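Local coordinates for endolysin 2638A (Staphylococcus phage 2638A, PDB 7AQH), which degrades host cell-wall peptidoglycan to release new phage particles, and is represented here by its C-terminal SH3b cell wall-binding domain, at residues Ala16-Thr21 with Val73-Arg78; Asp52-Gln55 with His60-Val63. All coordinates share one frame; numbering follows the deposited sequence.

Contact 1 (Ala16-Thr21 with Val73-Arg78)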
# COMPACT_ATOMS: atom_id res chain seq x y z
N ALA A 16 -5.12 -3.83 -10.41
CA ALA A 16 -6.39 -4.21 -9.80
C ALA A 16 -6.91 -3.03 -8.98
O ALA A 16 -6.22 -2.03 -8.78
CB ALA A 16 -6.24 -5.46 -8.92
N SER A 17 -8.16 -3.16 -8.53
CA SER A 17 -8.84 -2.14 -7.74
C SER A 17 -8.94 -2.59 -6.29
O SER A 17 -9.11 -3.78 -6.00
CB SER A 17 -10.24 -1.85 -8.27
OG SER A 17 -11.07 -2.98 -8.14
N PHE A 18 -8.84 -1.64 -5.37
CA PHE A 18 -8.92 -1.90 -3.94
C PHE A 18 -9.99 -1.02 -3.30
O PHE A 18 -10.00 0.20 -3.51
CB PHE A 18 -7.57 -1.65 -3.25
CG PHE A 18 -7.54 -2.02 -1.80
CD1 PHE A 18 -7.92 -1.11 -0.82
CD2 PHE A 18 -7.13 -3.28 -1.39
CE1 PHE A 18 -7.90 -1.45 0.52
CE2 PHE A 18 -7.10 -3.63 -0.05
CZ PHE A 18 -7.48 -2.71 0.91
N THR A 19 -10.88 -1.64 -2.53
CA THR A 19 -11.92 -0.93 -1.78
C THR A 19 -11.62 -1.03 -0.29
O THR A 19 -11.53 -2.13 0.26
CB THR A 19 -13.31 -1.51 -2.08
OG1 THR A 19 -13.34 -2.03 -3.41
CG2 THR A 19 -14.38 -0.44 -1.89
N VAL A 20 -11.45 0.13 0.35
CA VAL A 20 -11.08 0.15 1.76
C VAL A 20 -12.26 -0.31 2.60
O VAL A 20 -13.38 0.20 2.48
CB VAL A 20 -10.62 1.56 2.17
CG1 VAL A 20 -10.42 1.64 3.68
CG2 VAL A 20 -9.35 1.94 1.43
N THR A 21 -12.02 -1.29 3.47
CA THR A 21 -13.02 -1.77 4.41
C THR A 21 -12.62 -1.51 5.86
O THR A 21 -13.40 -1.84 6.77
CB THR A 21 -13.27 -3.27 4.21
OG1 THR A 21 -14.44 -3.66 4.95
CG2 THR A 21 -12.08 -4.09 4.69
N VAL A 73 1.29 7.64 -4.57
CA VAL A 73 0.80 7.44 -3.21
C VAL A 73 0.86 5.96 -2.88
O VAL A 73 0.47 5.11 -3.69
CB VAL A 73 -0.64 7.98 -3.03
CG1 VAL A 73 -1.13 7.72 -1.62
CG2 VAL A 73 -0.70 9.46 -3.37
N TYR A 74 1.35 5.65 -1.68
CA TYR A 74 1.47 4.29 -1.19
C TYR A 74 0.51 4.07 -0.03
O TYR A 74 0.37 4.94 0.84
CB TYR A 74 2.90 3.98 -0.76
CG TYR A 74 3.92 4.16 -1.86
CD1 TYR A 74 4.44 5.41 -2.15
CD2 TYR A 74 4.38 3.07 -2.59
CE1 TYR A 74 5.37 5.58 -3.15
CE2 TYR A 74 5.32 3.23 -3.59
CZ TYR A 74 5.81 4.49 -3.87
OH TYR A 74 6.75 4.65 -4.87
N MET A 75 -0.14 2.91 -0.00
CA MET A 75 -1.12 2.59 1.02
C MET A 75 -0.86 1.19 1.57
O MET A 75 -0.69 0.24 0.78
CB MET A 75 -2.55 2.69 0.46
CG MET A 75 -3.64 2.58 1.51
SD MET A 75 -5.23 2.09 0.82
CE MET A 75 -5.41 3.27 -0.51
N PRO A 76 -0.83 1.02 2.89
CA PRO A 76 -0.76 -0.33 3.44
C PRO A 76 -2.11 -1.04 3.33
O PRO A 76 -3.17 -0.41 3.39
CB PRO A 76 -0.38 -0.09 4.91
CG PRO A 76 -0.95 1.26 5.21
CD PRO A 76 -0.83 2.05 3.93
N VAL A 77 -2.05 -2.36 3.16
CA VAL A 77 -3.26 -3.14 2.94
C VAL A 77 -3.29 -4.36 3.84
O VAL A 77 -4.32 -5.04 3.94
CB VAL A 77 -3.39 -3.54 1.46
CG1 VAL A 77 -3.56 -2.31 0.58
CG2 VAL A 77 -2.18 -4.35 1.03
N ARG A 78 -2.17 -4.65 4.50
CA ARG A 78 -2.11 -5.81 5.38
C ARG A 78 -0.74 -5.87 6.03
O ARG A 78 0.24 -5.34 5.50
CB ARG A 78 -2.41 -7.11 4.62
CG ARG A 78 -1.31 -7.54 3.67
CD ARG A 78 -1.83 -8.53 2.64
NE ARG A 78 -2.62 -9.59 3.27
CZ ARG A 78 -3.21 -10.57 2.60
NH1 ARG A 78 -3.12 -10.63 1.28
NH2 ARG A 78 -3.91 -11.50 3.25
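Phe18 and Met75 both swing their CG atoms trans to the backbone nitrogen (chi1 -175° and -171°), which directs the phenyl ring and, with a nearly extended chi2, the methionine sulfur inward from two separate strands of the SH3b domain. Strands 16-20 and 73-77 share no hydrogen bond. Their axes come no closer than 10.1 Å and are inclined at 67°, so side chains alone fill the interval in the interior of this curled antiparallel sheet. Val77 lays its CG1 methyl over one face of the Phe18 ring, 4.1 Å from the centroid, in a CH-pi contact displaced toward the CE2 rim; CG1 and CE2 come within 3.8 Å. Met75 approaches the same ring obliquely, its SD 5.2 Å from the centroid, a Met-aromatic contact. Residue types fit the place: the flat ring presents a broad apolar surface, the branched valine covers it from a short stem, and the unbranched methionine spans the wider interval with a polarisable sulfur. Ile49 touches both Phe18 and Met75, while Ile26 packs on Met75 and Val20, extending the hydrophobic core. Val20 closes the group: its CG2 lies at the edge of the Phe18 ring, in the ring plane, and 4.2 Å from Met75 SD.

Contact 2 (Asp52-Gln55 with His60-Val63)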
# COMPACT_ATOMS: atom_id res chain seq x y z
N ASP A 52 -1.42 0.09 -9.35
CA ASP A 52 -0.66 -0.52 -10.43
C ASP A 52 0.58 -1.26 -9.95
O ASP A 52 1.28 -1.86 -10.76
CB ASP A 52 -0.25 0.55 -11.46
CG ASP A 52 0.49 1.72 -10.82
OD1 ASP A 52 0.93 1.58 -9.67
OD2 ASP A 52 0.62 2.77 -11.48
N GLU A 53 0.86 -1.22 -8.65
CA GLU A 53 2.04 -1.87 -8.10
C GLU A 53 1.79 -2.21 -6.64
O GLU A 53 1.10 -1.48 -5.93
CB GLU A 53 3.28 -0.98 -8.24
CG GLU A 53 4.59 -1.67 -7.90
CD GLU A 53 5.77 -0.72 -7.95
OE1 GLU A 53 5.59 0.48 -7.65
OE2 GLU A 53 6.89 -1.18 -8.30
N VAL A 54 2.35 -3.34 -6.21
CA VAL A 54 2.24 -3.80 -4.83
C VAL A 54 3.64 -3.87 -4.24
O VAL A 54 4.59 -4.28 -4.91
CB VAL A 54 1.54 -5.17 -4.73
CG1 VAL A 54 1.36 -5.57 -3.28
CG2 VAL A 54 0.20 -5.13 -5.45
N GLN A 55 3.77 -3.46 -2.98
CA GLN A 55 5.05 -3.46 -2.29
C GLN A 55 4.92 -4.15 -0.94
O GLN A 55 3.85 -4.20 -0.34
CB GLN A 55 5.59 -2.04 -2.09
CG GLN A 55 5.76 -1.24 -3.38
CD GLN A 55 4.46 -0.62 -3.85
OE1 GLN A 55 3.51 -0.49 -3.08
NE2 GLN A 55 4.42 -0.23 -5.12
N HIS A 60 4.52 -4.18 6.34
CA HIS A 60 3.20 -4.11 5.73
C HIS A 60 3.30 -4.43 4.24
O HIS A 60 4.36 -4.34 3.63
CB HIS A 60 2.57 -2.72 5.91
CG HIS A 60 2.18 -2.41 7.33
ND1 HIS A 60 3.09 -1.95 8.26
CD2 HIS A 60 0.99 -2.49 7.96
CE1 HIS A 60 2.47 -1.76 9.41
NE2 HIS A 60 1.20 -2.08 9.26
N VAL A 61 2.15 -4.80 3.67
CA VAL A 61 1.99 -4.91 2.23
C VAL A 61 1.32 -3.64 1.73
O VAL A 61 0.31 -3.20 2.30
CB VAL A 61 1.16 -6.16 1.86
CG1 VAL A 61 0.97 -6.24 0.35
CG2 VAL A 61 1.83 -7.42 2.39
N TRP A 62 1.88 -3.05 0.68
CA TRP A 62 1.42 -1.76 0.19
C TRP A 62 0.94 -1.88 -1.25
O TRP A 62 1.36 -2.76 -2.00
CB TRP A 62 2.52 -0.70 0.28
CG TRP A 62 3.10 -0.52 1.65
CD1 TRP A 62 3.88 -1.42 2.33
CD2 TRP A 62 2.96 0.62 2.50
NE1 TRP A 62 4.22 -0.90 3.56
CE2 TRP A 62 3.68 0.34 3.69
CE3 TRP A 62 2.30 1.85 2.38
CZ2 TRP A 62 3.75 1.25 4.74
CZ3 TRP A 62 2.37 2.74 3.43
CH2 TRP A 62 3.09 2.44 4.60
N VAL A 63 0.05 -0.96 -1.63
CA VAL A 63 -0.35 -0.77 -3.01
C VAL A 63 -0.12 0.69 -3.36
O VAL A 63 -0.33 1.58 -2.52
CB VAL A 63 -1.83 -1.16 -3.25
CG1 VAL A 63 -2.07 -2.60 -2.83
CG2 VAL A 63 -2.76 -0.21 -2.51
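Trp62 O is approached from the facing strand by both the N-H of Gln55 and the CA of Val54. Gln55 N gives it a hydrogen bond of 2.7 Å, and Val54 CA adds a CA-H...O contact. The return bond, Trp62 N to Gln55 O, makes Gln55 and Trp62 an antiparallel hydrogen-bonded pair; its modelled length is doubtfully short and says nothing about its strength. Val54 and Val63 form the adjoining non-hydrogen-bonded pair, where Val63 CA sits 3.3 Å from Glu53 O. Together these strands build the beta hairpin 53-57/60-66 of the SH3b fold.

The two faces differ in chemistry. On one, Val54 CG1 meets Val61 CG1 at 3.7 Å, and Val54 CG2 reaches Val63 CG1 at 4.3 Å; Val61 and Val63 also touch Val77. Beta-branched valines suit a strand and give this face a compact apolar surface. On the other, Gln55 folds back at chi2 (82°), bringing OE1 to 3.5 Å from Trp62 CB and 3.3 Å from Trp62 O, a close pair of acceptors that makes no hydrogen bond. Its NE2 donates to Ser64 OG and, more weakly, to Glu53 OE1 at 2.9 Å, two partners that limit the rotation of the amide. Trp62 turns its indole toward Pro76 and Pro33, with Gln55 O at the ring edge, while NE1 bonds Phe57 O near the hairpin turn. A glutamine suits this place because its aliphatic stem can pack against Trp62 CB while its amide N-H groups bond; a tryptophan combines a large apolar surface with one N-H. The chemistry thus implies that backbone bonds fix the register, valines make one face apolar, with Val77 packed on it, and the N-H groups of the Gln55 amide and the Trp62 indole find acceptors within the hairpin.

How the contacts relate
Both contacts are buried near the centre of the domain, their centres about 8 Å apart, but they join strands in different ways. Contact 2 pairs adjacent strands of one hairpin, so main-chain hydrogen bonds cross it, with valines on one face and a glutamine and tryptophan on the other. Contact 1 brings together strands that are not paired with each other, and its chemistry is wholly apolar. Strand 60-66 connects them, being the sheet neighbour of strand 72-77: Val61 O probably accepts a hydrogen bond from Val77 N (2.7 Å), and Val61 N probably donates to Arg78 O. The indole of Trp62 also packs on the Met75-Pro76 backbone, and Val77, which touches Val61 and Val63 as well as Phe18, belongs to both neighbourhoods.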